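Local coordinates for glycosyl hydrolase family 2, TIM barrel domain protein (Parabacteroides merdae ATCC 43184, PDB 6DXU), which probably hydrolyses beta-glucuronides as a gut bacterial beta-glucuronidase of glycoside hydrolase family 2, at residues K577-T581 against S683-P687; G487-F493 against Y567-L571; I484-W488 against W515-S519; R350-M354 against F619-Y625. One frame throughout, in Å; residues are numbered along the deposited sequence.

Contact 1. Residues K577-T581 against S683-P687; sequences KEQET and SQDYP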
loop_
_atom_site.group_PDB
_atom_site.type_symbol
_atom_site.label_atom_id
_atom_site.label_comp_id
_atom_site.label_asym_id
_atom_site.label_seq_id
_atom_site.Cartn_x
_atom_site.Cartn_y
_atom_site.Cartn_z
ATOM N N LYS D 577 -10.268 -26.685 53.468
ATOM C CA LYS D 577 -10.748 -27.849 54.203
ATOM C C LYS D 577 -11.818 -28.596 53.411
ATOM O O LYS D 577 -11.887 -29.828 53.480
ATOM C CB LYS D 577 -11.225 -27.441 55.594
ATOM C CG LYS D 577 -12.500 -26.678 55.654
ATOM C CD LYS D 577 -13.613 -27.541 56.212
ATOM C CE LYS D 577 -14.889 -26.731 56.364
ATOM N NZ LYS D 577 -16.114 -27.561 56.213
ATOM N N GLU D 578 -12.607 -27.884 52.605
ATOM C CA GLU D 578 -13.554 -28.557 51.719
ATOM C C GLU D 578 -12.837 -29.438 50.697
ATOM O O GLU D 578 -13.316 -30.529 50.360
ATOM C CB GLU D 578 -14.437 -27.527 51.013
ATOM C CG GLU D 578 -15.423 -26.810 51.937
ATOM C CD GLU D 578 -16.540 -27.712 52.444
ATOM O OE1 GLU D 578 -17.685 -27.587 51.940
ATOM O OE2 GLU D 578 -16.269 -28.535 53.347
ATOM N N GLN D 579 -11.692 -28.983 50.184
ATOM C CA GLN D 579 -11.006 -29.763 49.159
ATOM C C GLN D 579 -10.502 -31.102 49.685
ATOM O O GLN D 579 -10.338 -32.043 48.897
ATOM C CB GLN D 579 -9.858 -28.948 48.562
ATOM C CG GLN D 579 -10.369 -27.772 47.726
ATOM C CD GLN D 579 -9.261 -26.912 47.149
ATOM O OE1 GLN D 579 -8.068 -27.205 47.298
ATOM N NE2 GLN D 579 -9.657 -25.838 46.478
ATOM N N GLU D 580 -10.282 -31.228 50.991
ATOM C CA GLU D 580 -9.881 -32.528 51.522
ATOM C C GLU D 580 -10.985 -33.578 51.425
ATOM O O GLU D 580 -10.700 -34.770 51.596
ATOM C CB GLU D 580 -9.414 -32.374 52.974
ATOM C CG GLU D 580 -8.151 -31.523 53.094
ATOM C CD GLU D 580 -7.583 -31.481 54.499
ATOM O OE1 GLU D 580 -8.130 -32.161 55.388
ATOM O OE2 GLU D 580 -6.569 -30.787 54.705
ATOM N N THR D 581 -12.222 -33.173 51.129
ATOM C CA THR D 581 -13.352 -34.094 51.045
ATOM C C THR D 581 -13.937 -34.170 49.638
ATOM O O THR D 581 -15.104 -34.545 49.474
ATOM C CB THR D 581 -14.438 -33.702 52.052
ATOM O OG1 THR D 581 -15.064 -32.478 51.642
ATOM C CG2 THR D 581 -13.839 -33.528 53.443
ATOM N N SER D 683 -8.372 -30.631 60.295
ATOM C CA SER D 683 -8.758 -29.731 59.203
ATOM C C SER D 683 -10.258 -29.479 59.172
ATOM O O SER D 683 -10.707 -28.365 58.870
ATOM C CB SER D 683 -8.316 -30.303 57.850
ATOM O OG SER D 683 -6.913 -30.198 57.634
ATOM N N GLN D 684 -11.055 -30.505 59.461
ATOM C CA GLN D 684 -12.495 -30.341 59.349
ATOM C C GLN D 684 -13.105 -29.569 60.510
ATOM O O GLN D 684 -14.266 -29.160 60.408
ATOM C CB GLN D 684 -13.163 -31.712 59.223
ATOM C CG GLN D 684 -12.753 -32.460 57.965
ATOM C CD GLN D 684 -12.952 -31.627 56.706
ATOM O OE1 GLN D 684 -14.039 -31.105 56.453
ATOM N NE2 GLN D 684 -11.896 -31.499 55.911
ATOM N N ASP D 685 -12.357 -29.341 61.594
ATOM C CA ASP D 685 -12.855 -28.566 62.733
ATOM C C ASP D 685 -12.579 -27.085 62.483
ATOM O O ASP D 685 -11.644 -26.485 63.021
ATOM C CB ASP D 685 -12.209 -29.047 64.026
ATOM C CG ASP D 685 -12.740 -28.320 65.253
ATOM O OD1 ASP D 685 -13.736 -27.573 65.140
ATOM O OD2 ASP D 685 -12.140 -28.485 66.334
ATOM N N TYR D 686 -13.426 -26.490 61.657
ATOM C CA TYR D 686 -13.292 -25.134 61.151
ATOM C C TYR D 686 -13.763 -24.118 62.192
ATOM O O TYR D 686 -14.793 -24.327 62.833
ATOM C CB TYR D 686 -14.111 -24.990 59.858
ATOM C CG TYR D 686 -14.168 -23.598 59.261
ATOM C CD1 TYR D 686 -15.181 -22.712 59.603
ATOM C CD2 TYR D 686 -13.218 -23.182 58.328
ATOM C CE1 TYR D 686 -15.239 -21.435 59.049
ATOM C CE2 TYR D 686 -13.268 -21.904 57.770
ATOM C CZ TYR D 686 -14.275 -21.040 58.138
ATOM O OH TYR D 686 -14.334 -19.782 57.583
ATOM N N PRO D 687 -13.080 -22.967 62.328
ATOM C CA PRO D 687 -11.898 -22.576 61.543
ATOM C C PRO D 687 -10.558 -22.914 62.173
ATOM O O PRO D 687 -10.490 -23.292 63.348
ATOM C CB PRO D 687 -12.057 -21.058 61.426
ATOM C CG PRO D 687 -12.700 -20.670 62.734
ATOM C CD PRO D 687 -13.653 -21.821 63.061
#

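Contact 2. Residues G487-F493 against Y567-L571; sequences GWYRGVF and YVVRL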
loop_
_atom_site.group_PDB
_atom_site.type_symbol
_atom_site.label_atom_id
_atom_site.label_comp_id
_atom_site.label_asym_id
_atom_site.label_seq_id
_atom_site.Cartn_x
_atom_site.Cartn_y
_atom_site.Cartn_z
ATOM N N GLY D 487 -18.391 -16.483 47.955
ATOM C CA GLY D 487 -18.029 -15.620 49.054
ATOM C C GLY D 487 -17.336 -14.348 48.637
ATOM O O GLY D 487 -16.924 -13.568 49.506
ATOM N N TRP D 488 -17.155 -14.119 47.341
ATOM C CA TRP D 488 -16.610 -12.823 46.962
ATOM C C TRP D 488 -17.541 -12.115 45.995
ATOM O O TRP D 488 -18.386 -11.329 46.432
ATOM C CB TRP D 488 -15.200 -12.944 46.388
ATOM C CG TRP D 488 -14.573 -11.575 46.278
ATOM C CD1 TRP D 488 -14.288 -10.877 45.130
ATOM C CD2 TRP D 488 -14.239 -10.711 47.368
ATOM N NE1 TRP D 488 -13.757 -9.642 45.451
ATOM C CE2 TRP D 488 -13.722 -9.518 46.818
ATOM C CE3 TRP D 488 -14.309 -10.841 48.763
ATOM C CZ2 TRP D 488 -13.279 -8.456 47.617
ATOM C CZ3 TRP D 488 -13.865 -9.787 49.556
ATOM C CH2 TRP D 488 -13.361 -8.614 48.981
ATOM N N TYR D 489 -17.438 -12.403 44.690
ATOM C CA TYR D 489 -18.284 -11.693 43.735
ATOM C C TYR D 489 -19.736 -12.142 43.806
ATOM O O TYR D 489 -20.612 -11.417 43.328
ATOM C CB TYR D 489 -17.757 -11.862 42.303
ATOM C CG TYR D 489 -16.462 -11.118 42.051
ATOM C CD1 TYR D 489 -15.331 -11.789 41.612
ATOM C CD2 TYR D 489 -16.366 -9.746 42.288
ATOM C CE1 TYR D 489 -14.150 -11.120 41.398
ATOM C CE2 TYR D 489 -15.181 -9.065 42.077
ATOM C CZ TYR D 489 -14.079 -9.756 41.625
ATOM O OH TYR D 489 -12.889 -9.093 41.403
ATOM N N ARG D 490 -20.009 -13.302 44.399
ATOM C CA ARG D 490 -21.377 -13.779 44.517
ATOM C C ARG D 490 -21.473 -14.809 45.634
ATOM O O ARG D 490 -20.546 -15.593 45.867
ATOM C CB ARG D 490 -21.857 -14.381 43.188
ATOM C CG ARG D 490 -23.320 -14.774 43.156
ATOM C CD ARG D 490 -23.774 -15.049 41.721
ATOM N NE ARG D 490 -23.631 -13.868 40.870
ATOM C CZ ARG D 490 -24.559 -12.923 40.739
ATOM N NH1 ARG D 490 -25.703 -13.020 41.406
ATOM N NH2 ARG D 490 -24.347 -11.881 39.941
ATOM N N GLY D 491 -22.611 -14.796 46.320
ATOM C CA GLY D 491 -22.932 -15.816 47.297
ATOM C C GLY D 491 -22.047 -15.848 48.531
ATOM O O GLY D 491 -21.353 -14.888 48.883
ATOM N N VAL D 492 -22.047 -17.012 49.169
ATOM C CA VAL D 492 -21.324 -17.222 50.415
ATOM C C VAL D 492 -20.300 -18.317 50.190
ATOM O O VAL D 492 -20.507 -19.224 49.376
ATOM C CB VAL D 492 -22.297 -17.588 51.553
ATOM C CG1 VAL D 492 -23.284 -16.444 51.774
ATOM C CG2 VAL D 492 -23.044 -18.892 51.224
ATOM N N PHE D 493 -19.173 -18.229 50.899
ATOM C CA PHE D 493 -18.138 -19.192 50.568
ATOM C C PHE D 493 -18.469 -20.599 51.056
ATOM O O PHE D 493 -17.853 -21.555 50.576
ATOM C CB PHE D 493 -16.747 -18.727 51.053
ATOM C CG PHE D 493 -16.607 -18.491 52.552
ATOM C CD1 PHE D 493 -16.318 -17.215 53.032
ATOM C CD2 PHE D 493 -16.649 -19.544 53.458
ATOM C CE1 PHE D 493 -16.131 -16.983 54.395
ATOM C CE2 PHE D 493 -16.465 -19.321 54.820
ATOM C CZ PHE D 493 -16.205 -18.026 55.288
ATOM N N TYR D 567 -11.412 -11.549 56.871
ATOM C CA TYR D 567 -12.414 -12.250 56.076
ATOM C C TYR D 567 -11.766 -13.238 55.110
ATOM O O TYR D 567 -12.194 -14.396 55.017
ATOM C CB TYR D 567 -13.277 -11.246 55.314
ATOM C CG TYR D 567 -14.301 -11.912 54.420
ATOM C CD1 TYR D 567 -15.430 -12.513 54.959
ATOM C CD2 TYR D 567 -14.123 -11.967 53.039
ATOM C CE1 TYR D 567 -16.369 -13.135 54.152
ATOM C CE2 TYR D 567 -15.058 -12.596 52.218
ATOM C CZ TYR D 567 -16.178 -13.183 52.790
ATOM O OH TYR D 567 -17.115 -13.817 52.001
ATOM N N VAL D 568 -10.731 -12.809 54.377
ATOM C CA VAL D 568 -10.200 -13.696 53.343
ATOM C C VAL D 568 -9.491 -14.891 53.973
ATOM O O VAL D 568 -9.474 -15.984 53.393
ATOM C CB VAL D 568 -9.296 -12.945 52.342
ATOM C CG1 VAL D 568 -7.912 -12.728 52.895
ATOM C CG2 VAL D 568 -9.226 -13.729 51.024
ATOM N N VAL D 569 -8.917 -14.723 55.162
ATOM C CA VAL D 569 -8.316 -15.859 55.847
ATOM C C VAL D 569 -9.373 -16.919 56.125
ATOM O O VAL D 569 -9.134 -18.119 55.949
ATOM C CB VAL D 569 -7.611 -15.386 57.132
ATOM C CG1 VAL D 569 -7.451 -16.533 58.121
ATOM C CG2 VAL D 569 -6.244 -14.803 56.778
ATOM N N ARG D 570 -10.566 -16.488 56.535
ATOM C CA ARG D 570 -11.631 -17.449 56.799
ATOM C C ARG D 570 -12.166 -18.050 55.508
ATOM O O ARG D 570 -12.552 -19.226 55.480
ATOM C CB ARG D 570 -12.752 -16.782 57.595
ATOM C CG ARG D 570 -12.314 -16.441 59.023
ATOM C CD ARG D 570 -13.387 -15.715 59.812
ATOM N NE ARG D 570 -12.942 -15.512 61.194
ATOM C CZ ARG D 570 -13.375 -16.215 62.240
ATOM N NH1 ARG D 570 -14.284 -17.171 62.085
ATOM N NH2 ARG D 570 -12.899 -15.949 63.449
ATOM N N LEU D 571 -12.220 -17.251 54.440
ATOM C CA LEU D 571 -12.671 -17.765 53.150
ATOM C C LEU D 571 -11.715 -18.820 52.602
ATOM O O LEU D 571 -12.149 -19.853 52.079
ATOM C CB LEU D 571 -12.823 -16.609 52.153
ATOM C CG LEU D 571 -13.281 -16.932 50.715
ATOM C CD1 LEU D 571 -14.086 -15.772 50.150
ATOM C CD2 LEU D 571 -12.102 -17.258 49.771
HETATM O O HOH W 1 -19.379 -15.656 52.470
#

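Contact 3. Residues I484-W488 against W515-S519; sequences IWAGW and WGGDS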
loop_
_atom_site.group_PDB
_atom_site.type_symbol
_atom_site.label_atom_id
_atom_site.label_comp_id
_atom_site.label_asym_id
_atom_site.label_seq_id
_atom_site.Cartn_x
_atom_site.Cartn_y
_atom_site.Cartn_z
ATOM N N ILE D 484 -16.172 -19.368 39.454
ATOM C CA ILE D 484 -16.669 -19.721 40.785
ATOM C C ILE D 484 -15.937 -18.840 41.786
ATOM O O ILE D 484 -14.789 -19.119 42.149
ATOM C CB ILE D 484 -16.486 -21.203 41.124
ATOM C CG1 ILE D 484 -17.174 -22.103 40.091
ATOM C CG2 ILE D 484 -17.051 -21.496 42.520
ATOM C CD1 ILE D 484 -16.813 -23.585 40.298
ATOM N N TRP D 485 -16.598 -17.778 42.235
ATOM C CA TRP D 485 -16.027 -16.864 43.215
ATOM C C TRP D 485 -16.882 -16.845 44.479
ATOM O O TRP D 485 -17.376 -15.785 44.880
ATOM C CB TRP D 485 -15.920 -15.460 42.608
ATOM C CG TRP D 485 -14.762 -15.275 41.676
ATOM C CD1 TRP D 485 -14.756 -15.438 40.320
ATOM C CD2 TRP D 485 -13.443 -14.863 42.038
ATOM N NE1 TRP D 485 -13.498 -15.172 39.818
ATOM C CE2 TRP D 485 -12.678 -14.807 40.855
ATOM C CE3 TRP D 485 -12.833 -14.534 43.253
ATOM C CZ2 TRP D 485 -11.335 -14.434 40.850
ATOM C CZ3 TRP D 485 -11.500 -14.163 43.247
ATOM C CH2 TRP D 485 -10.766 -14.120 42.058
ATOM N N ALA D 486 -17.075 -18.011 45.093
ATOM C CA ALA D 486 -17.984 -18.136 46.228
ATOM C C ALA D 486 -17.495 -17.304 47.408
ATOM O O ALA D 486 -16.344 -17.428 47.841
ATOM C CB ALA D 486 -18.111 -19.601 46.644
ATOM N N GLY D 487 -18.391 -16.483 47.955
ATOM C CA GLY D 487 -18.029 -15.620 49.054
ATOM C C GLY D 487 -17.336 -14.348 48.637
ATOM O O GLY D 487 -16.924 -13.568 49.506
ATOM N N TRP D 488 -17.155 -14.119 47.341
ATOM C CA TRP D 488 -16.610 -12.823 46.962
ATOM C C TRP D 488 -17.541 -12.115 45.995
ATOM O O TRP D 488 -18.386 -11.329 46.432
ATOM C CB TRP D 488 -15.200 -12.944 46.388
ATOM C CG TRP D 488 -14.573 -11.575 46.278
ATOM C CD1 TRP D 488 -14.288 -10.877 45.130
ATOM C CD2 TRP D 488 -14.239 -10.711 47.368
ATOM N NE1 TRP D 488 -13.757 -9.642 45.451
ATOM C CE2 TRP D 488 -13.722 -9.518 46.818
ATOM C CE3 TRP D 488 -14.309 -10.841 48.763
ATOM C CZ2 TRP D 488 -13.279 -8.456 47.617
ATOM C CZ3 TRP D 488 -13.865 -9.787 49.556
ATOM C CH2 TRP D 488 -13.361 -8.614 48.981
ATOM N N TRP D 515 -10.247 -18.067 42.249
ATOM C CA TRP D 515 -11.137 -17.882 43.385
ATOM C C TRP D 515 -10.352 -17.079 44.405
ATOM O O TRP D 515 -9.135 -16.908 44.275
ATOM C CB TRP D 515 -11.634 -19.217 43.965
ATOM C CG TRP D 515 -10.553 -20.187 44.448
ATOM C CD1 TRP D 515 -9.877 -21.108 43.687
ATOM C CD2 TRP D 515 -10.042 -20.329 45.792
ATOM N NE1 TRP D 515 -8.985 -21.813 44.474
ATOM C CE2 TRP D 515 -9.073 -21.358 45.767
ATOM C CE3 TRP D 515 -10.326 -19.696 47.012
ATOM C CZ2 TRP D 515 -8.365 -21.754 46.912
ATOM C CZ3 TRP D 515 -9.624 -20.090 48.150
ATOM C CH2 TRP D 515 -8.656 -21.113 48.091
ATOM N N GLY D 516 -11.059 -16.587 45.420
ATOM C CA GLY D 516 -10.409 -15.835 46.485
ATOM C C GLY D 516 -11.163 -14.593 46.913
ATOM O O GLY D 516 -12.393 -14.540 46.798
ATOM N N GLY D 517 -10.432 -13.587 47.397
ATOM C CA GLY D 517 -11.030 -12.320 47.794
ATOM C C GLY D 517 -9.950 -11.296 48.074
ATOM O O GLY D 517 -8.797 -11.643 48.338
ATOM N N ASP D 518 -10.328 -10.025 47.986
ATOM C CA ASP D 518 -9.370 -8.943 48.219
ATOM C C ASP D 518 -9.126 -8.742 49.705
ATOM O O ASP D 518 -10.061 -8.789 50.511
ATOM C CB ASP D 518 -9.866 -7.618 47.662
ATOM C CG ASP D 518 -9.825 -7.564 46.160
ATOM O OD1 ASP D 518 -10.780 -8.077 45.549
ATOM O OD2 ASP D 518 -8.852 -7.005 45.603
ATOM N N SER D 519 -7.872 -8.457 50.059
ATOM C CA SER D 519 -7.558 -8.011 51.411
ATOM C C SER D 519 -6.538 -6.885 51.349
ATOM O O SER D 519 -5.472 -7.025 50.737
ATOM C CB SER D 519 -7.068 -9.166 52.295
ATOM O OG SER D 519 -5.843 -9.740 51.866
HETATM O O HOH W 2 -13.962 -16.702 46.144
HETATM O O HOH W 3 -13.005 -7.254 44.070
#

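Contact 4. Residues R350-M354 against F619-Y625; sequences REMRM and FTPKESY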
loop_
_atom_site.group_PDB
_atom_site.type_symbol
_atom_site.label_atom_id
_atom_site.label_comp_id
_atom_site.label_asym_id
_atom_site.label_seq_id
_atom_site.Cartn_x
_atom_site.Cartn_y
_atom_site.Cartn_z
ATOM N N ARG D 350 12.992 -15.430 43.756
ATOM C CA ARG D 350 12.442 -15.257 45.099
ATOM C C ARG D 350 10.946 -15.529 45.115
ATOM O O ARG D 350 10.441 -16.222 46.012
ATOM C CB ARG D 350 12.741 -13.848 45.617
ATOM C CG ARG D 350 12.085 -13.526 46.958
ATOM C CD ARG D 350 12.598 -12.218 47.519
ATOM N NE ARG D 350 11.988 -11.890 48.808
ATOM C CZ ARG D 350 12.100 -10.705 49.405
ATOM N NH1 ARG D 350 12.793 -9.733 48.823
ATOM N NH2 ARG D 350 11.511 -10.490 50.578
ATOM N N GLU D 351 10.220 -15.008 44.115
ATOM C CA GLU D 351 8.773 -15.202 44.063
ATOM C C GLU D 351 8.415 -16.674 43.911
ATOM O O GLU D 351 7.498 -17.178 44.575
ATOM C CB GLU D 351 8.153 -14.397 42.908
ATOM C CG GLU D 351 6.633 -14.427 42.977
ATOM C CD GLU D 351 5.961 -13.574 41.923
ATOM O OE1 GLU D 351 6.507 -12.502 41.580
ATOM O OE2 GLU D 351 4.885 -13.980 41.445
ATOM N N MET D 352 9.085 -17.367 42.990
ATOM C CA MET D 352 8.736 -18.765 42.760
ATOM C C MET D 352 9.143 -19.631 43.946
ATOM O O MET D 352 8.448 -20.593 44.276
ATOM C CB MET D 352 9.378 -19.270 41.467
ATOM C CG MET D 352 8.910 -18.514 40.187
ATOM S SD MET D 352 7.112 -18.456 40.010
ATOM C CE MET D 352 6.766 -20.214 39.859
ATOM N N ARG D 353 10.257 -19.299 44.598
ATOM C CA ARG D 353 10.623 -19.995 45.828
ATOM C C ARG D 353 9.575 -19.785 46.923
ATOM O O ARG D 353 9.239 -20.726 47.655
ATOM C CB ARG D 353 12.004 -19.525 46.286
ATOM C CG ARG D 353 12.401 -20.014 47.688
ATOM C CD ARG D 353 13.103 -21.354 47.571
ATOM N NE ARG D 353 12.197 -22.449 47.886
ATOM C CZ ARG D 353 12.366 -23.702 47.480
ATOM N NH1 ARG D 353 11.488 -24.633 47.832
ATOM N NH2 ARG D 353 13.397 -24.020 46.710
ATOM N N MET D 354 9.054 -18.553 47.057
ATOM C CA MET D 354 7.980 -18.285 48.013
ATOM C C MET D 354 6.743 -19.131 47.727
ATOM O O MET D 354 6.085 -19.616 48.658
ATOM C CB MET D 354 7.584 -16.805 47.984
ATOM C CG MET D 354 8.449 -15.846 48.771
ATOM S SD MET D 354 7.663 -14.205 48.740
ATOM C CE MET D 354 6.282 -14.456 49.836
ATOM N N PHE D 619 6.517 -8.452 47.856
ATOM C CA PHE D 619 6.862 -9.783 48.396
ATOM C C PHE D 619 6.522 -9.941 49.882
ATOM O O PHE D 619 6.785 -11.021 50.435
ATOM C CB PHE D 619 8.342 -10.178 48.204
ATOM C CG PHE D 619 8.723 -10.449 46.776
ATOM C CD1 PHE D 619 7.836 -11.092 45.924
ATOM C CD2 PHE D 619 9.972 -10.078 46.293
ATOM C CE1 PHE D 619 8.180 -11.357 44.596
ATOM C CE2 PHE D 619 10.334 -10.343 44.969
ATOM C CZ PHE D 619 9.439 -10.988 44.122
ATOM N N THR D 620 5.973 -8.935 50.547
ATOM C CA THR D 620 5.640 -9.119 51.961
ATOM C C THR D 620 4.478 -10.093 52.078
ATOM O O THR D 620 3.401 -9.819 51.536
ATOM C CB THR D 620 5.272 -7.800 52.631
ATOM O OG1 THR D 620 6.300 -6.837 52.384
ATOM C CG2 THR D 620 5.122 -8.016 54.157
ATOM N N PRO D 621 4.635 -11.217 52.768
ATOM C CA PRO D 621 3.512 -12.150 52.902
ATOM C C PRO D 621 2.376 -11.521 53.692
ATOM O O PRO D 621 2.599 -10.808 54.673
ATOM C CB PRO D 621 4.124 -13.337 53.659
ATOM C CG PRO D 621 5.606 -13.123 53.634
ATOM C CD PRO D 621 5.836 -11.675 53.487
ATOM N N LYS D 622 1.150 -11.792 53.254
ATOM C CA LYS D 622 -0.037 -11.469 54.031
ATOM C C LYS D 622 -0.347 -12.614 54.992
ATOM O O LYS D 622 0.249 -13.688 54.924
ATOM C CB LYS D 622 -1.234 -11.207 53.115
ATOM C CG LYS D 622 -1.069 -10.026 52.152
ATOM C CD LYS D 622 -2.400 -9.692 51.503
ATOM C CE LYS D 622 -2.237 -8.886 50.226
ATOM N NZ LYS D 622 -3.559 -8.732 49.538
ATOM N N GLU D 623 -1.315 -12.394 55.880
ATOM C CA GLU D 623 -1.667 -13.462 56.817
ATOM C C GLU D 623 -2.173 -14.698 56.076
ATOM O O GLU D 623 -1.962 -15.831 56.531
ATOM C CB GLU D 623 -2.720 -12.976 57.816
ATOM C CG GLU D 623 -2.339 -11.698 58.571
ATOM C CD GLU D 623 -1.576 -11.940 59.872
ATOM O OE1 GLU D 623 -1.426 -13.103 60.314
ATOM O OE2 GLU D 623 -1.118 -10.942 60.456
ATOM N N SER D 624 -2.790 -14.495 54.904
ATOM C CA SER D 624 -3.373 -15.585 54.127
ATOM C C SER D 624 -2.324 -16.535 53.561
ATOM O O SER D 624 -2.641 -17.699 53.286
ATOM C CB SER D 624 -4.217 -15.005 52.987
ATOM O OG SER D 624 -3.583 -13.865 52.408
ATOM N N TYR D 625 -1.087 -16.070 53.378
ATOM C CA TYR D 625 -0.023 -16.959 52.924
ATOM C C TYR D 625 0.125 -18.149 53.859
ATOM O O TYR D 625 0.303 -19.290 53.409
ATOM C CB TYR D 625 1.289 -16.178 52.832
ATOM C CG TYR D 625 2.514 -16.984 52.426
ATOM C CD1 TYR D 625 3.296 -17.618 53.376
ATOM C CD2 TYR D 625 2.897 -17.086 51.089
ATOM C CE1 TYR D 625 4.419 -18.344 53.013
ATOM C CE2 TYR D 625 4.017 -17.798 50.711
ATOM C CZ TYR D 625 4.772 -18.432 51.682
ATOM O OH TYR D 625 5.888 -19.143 51.328
HETATM O O HOH W 4 9.100 -12.029 51.453
#

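Contact 1. Residues K577-T581 against S683-P687
The last turn of helix 565-579, at Lys577, comes within 5.7 Å of the loop at Ser683, measured from CA to CA. This loop joins strands 674-680 and 692-696 of the DUF4982 region, and it meets the end of the TIM-barrel helix that leads to strand 587-589. Asp685 is the centre of an inverse gamma turn in it. The main bond runs from Gln684 NE2 to Lys577 O, 2.9 Å and nearly straight at 173°. The oxygen lies in the amide plane of Gln684, but the donor sits above the carbonyl plane. Glu580 N reaches Lys577 O from the opposite face, at 3.3 Å. Gln684 is bent at CG (chi2 -53°), which folds its amide back to the helix end. With an alanine here, Lys577 O would probably keep only Glu580 N of these two donors, and a gap would open beside Thr581 CG2. The Lys577 chain crosses Gln684 obliquely, with CD 3.6 Å from Gln684 OE1. Its NZ is held by a salt bridge to Glu578, and Trp574 adds a cation-pi contact. Ser683 OG, also bonded to Arg681, donates to the syn side of Glu580 OE2 at 3.0 Å.

Contact 2. Residues G487-F493 against Y567-L571
Phe493 and Tyr567 run antiparallel, side by side, their ring planes 52° apart and their centroids 5.8 Å apart. They join the loop that follows strand 479-481 of the TIM barrel domain to helix 565-579. The Phe493 ring lies against the backbone of that helix. Leu571 CA stands over one face in a CH-pi contact, 3.8 Å from the ring centroid. Leu571 CB packs on the CD1 side of the same ring. Phe493 has CG between its backbone N and carbonyl carbon (chi1 59°), which turns the ring toward the helix. Tyr567 extends away from its own backbone N (chi1 177°) and runs between Phe493 and Trp488. Its CE2 meets the edge of the indole at Trp488 CE3, 3.9 Å away. The far end of the phenol carries the polar link. Gly487 has backbone angles that suit a residue without a side chain, and a CB there would clash with Phe493 CB. This lets the loop pass close to the phenol. A water bridges Phe493 N and the Tyr567 hydroxyl, accepting from the first and donating to the second. Tyr567 OH in turn donates to Gly487 O at 2.5 Å, in the carbonyl plane and on a lone pair.

Contact 3. Residues I484-W488 against W515-S519
The indole of Trp488 lies flat over the backbone of Gly517 and Asp518. Gly517 CA makes a CH-pi contact, 3.9 Å from the centroid of the six-membered ring. Asp518 N lies over the same face, 3.4 Å from Trp488 CZ2. The ring fits this closely because Gly517 has no side chain: a CB there would clash with Trp488 CE3. Trp488 points its CG away from its own backbone N (chi1 -168°), which lays the ring along the 515-519 loop. The Asp518 side chain runs at about a right angle to that of Trp488, its carboxylate plane 38° from the ring. A water at the indole edge joins the two, accepting from Trp488 NE1 at 2.9 Å and donating to Asp518 OD1 at 2.8 Å. Lys612 forms a salt bridge with the same OD1. A leucine in place of Trp488 would probably leave that water without its N-H donor and uncover the Gly517 and Asp518 backbone.

Trp515 CA stands over one face of the Trp485 ring, and Trp485 CZ3 is 3.3 Å from Gly516 N. A second water links Ala486 O to Gly516 N. Trp485 to Trp488 form a type II beta turn, closed by Trp488 N to Trp485 O at 3.0 Å. Trp515 turns its own ring away, to stack on His575 and bond Thr588. Two loops following short parallel strands meet at one end of the TIM barrel. Loops at the C-terminal ends of the strands form the active site in this fold, and the side chain of Trp488 lies about 7 Å from a bound bicine.

Contact 4. Residues R350-M354 against F619-Y625
Tyr625 OH donates to Met354 O at 2.7 Å, along a lone pair and within the plane of the carbonyl. The oxygen lies at the edge of the phenol ring. The side chain of Met354 runs beside this bond. A bend at its last torsion (chi3 73°) brings CE against Pro621 CG and Tyr625 CE2, both at 4.1 Å. Its sulfur makes an oblique Met-aromatic contact with Phe619, 5.0 Å from the ring centroid. Arg350 packs over one face of the Phe619 ring, and Glu351 OE1 lies at its edge. Arg350 is extended from CG to NE and runs slantwise over the ring, with CD 3.6 Å from Phe619 CD2. Its guanidinium plane is turned 45° from the ring, and Phe619 CD2 sits over one face of it. A water accepts from Arg350 NH2 and donates to Phe619 O. Glu351 comes in at about a right angle, with CB 3.5 Å from Phe619 CE1. Its carboxylate forms salt bridges with Arg332 and Lys594. The contact joins barrel-domain helix 345-357 to the start of helix 623-632 and the loop before it. Helix 372-381 packs on the former at Met352, and helix 565-579 on the latter at Ser624.

How the contacts relate
Helix 565-579 connects contacts 1 and 2, whose centres are 15 Å apart. Tyr686 OH of contact 1 probably bonds Arg570 O of contact 2 at 2.8 Å. Contacts 2 and 3 share Gly487 and Trp488, and their centres lie only about 5 Å apart. Trp488 also meets Trp563, which lines the bicine pocket; this places these two contacts probably at the border of that pocket. Contact 4 is about 19 Å from contact 3 between centres, yet Ser519 O and Lys622 NZ are 2.8 Å apart, a probable hydrogen bond. Val569 of contact 2 packs on Glu623 and Ser624 of contact 4. Along the chain, contacts 2 and 3 are nested inside the loop that contact 4 closes.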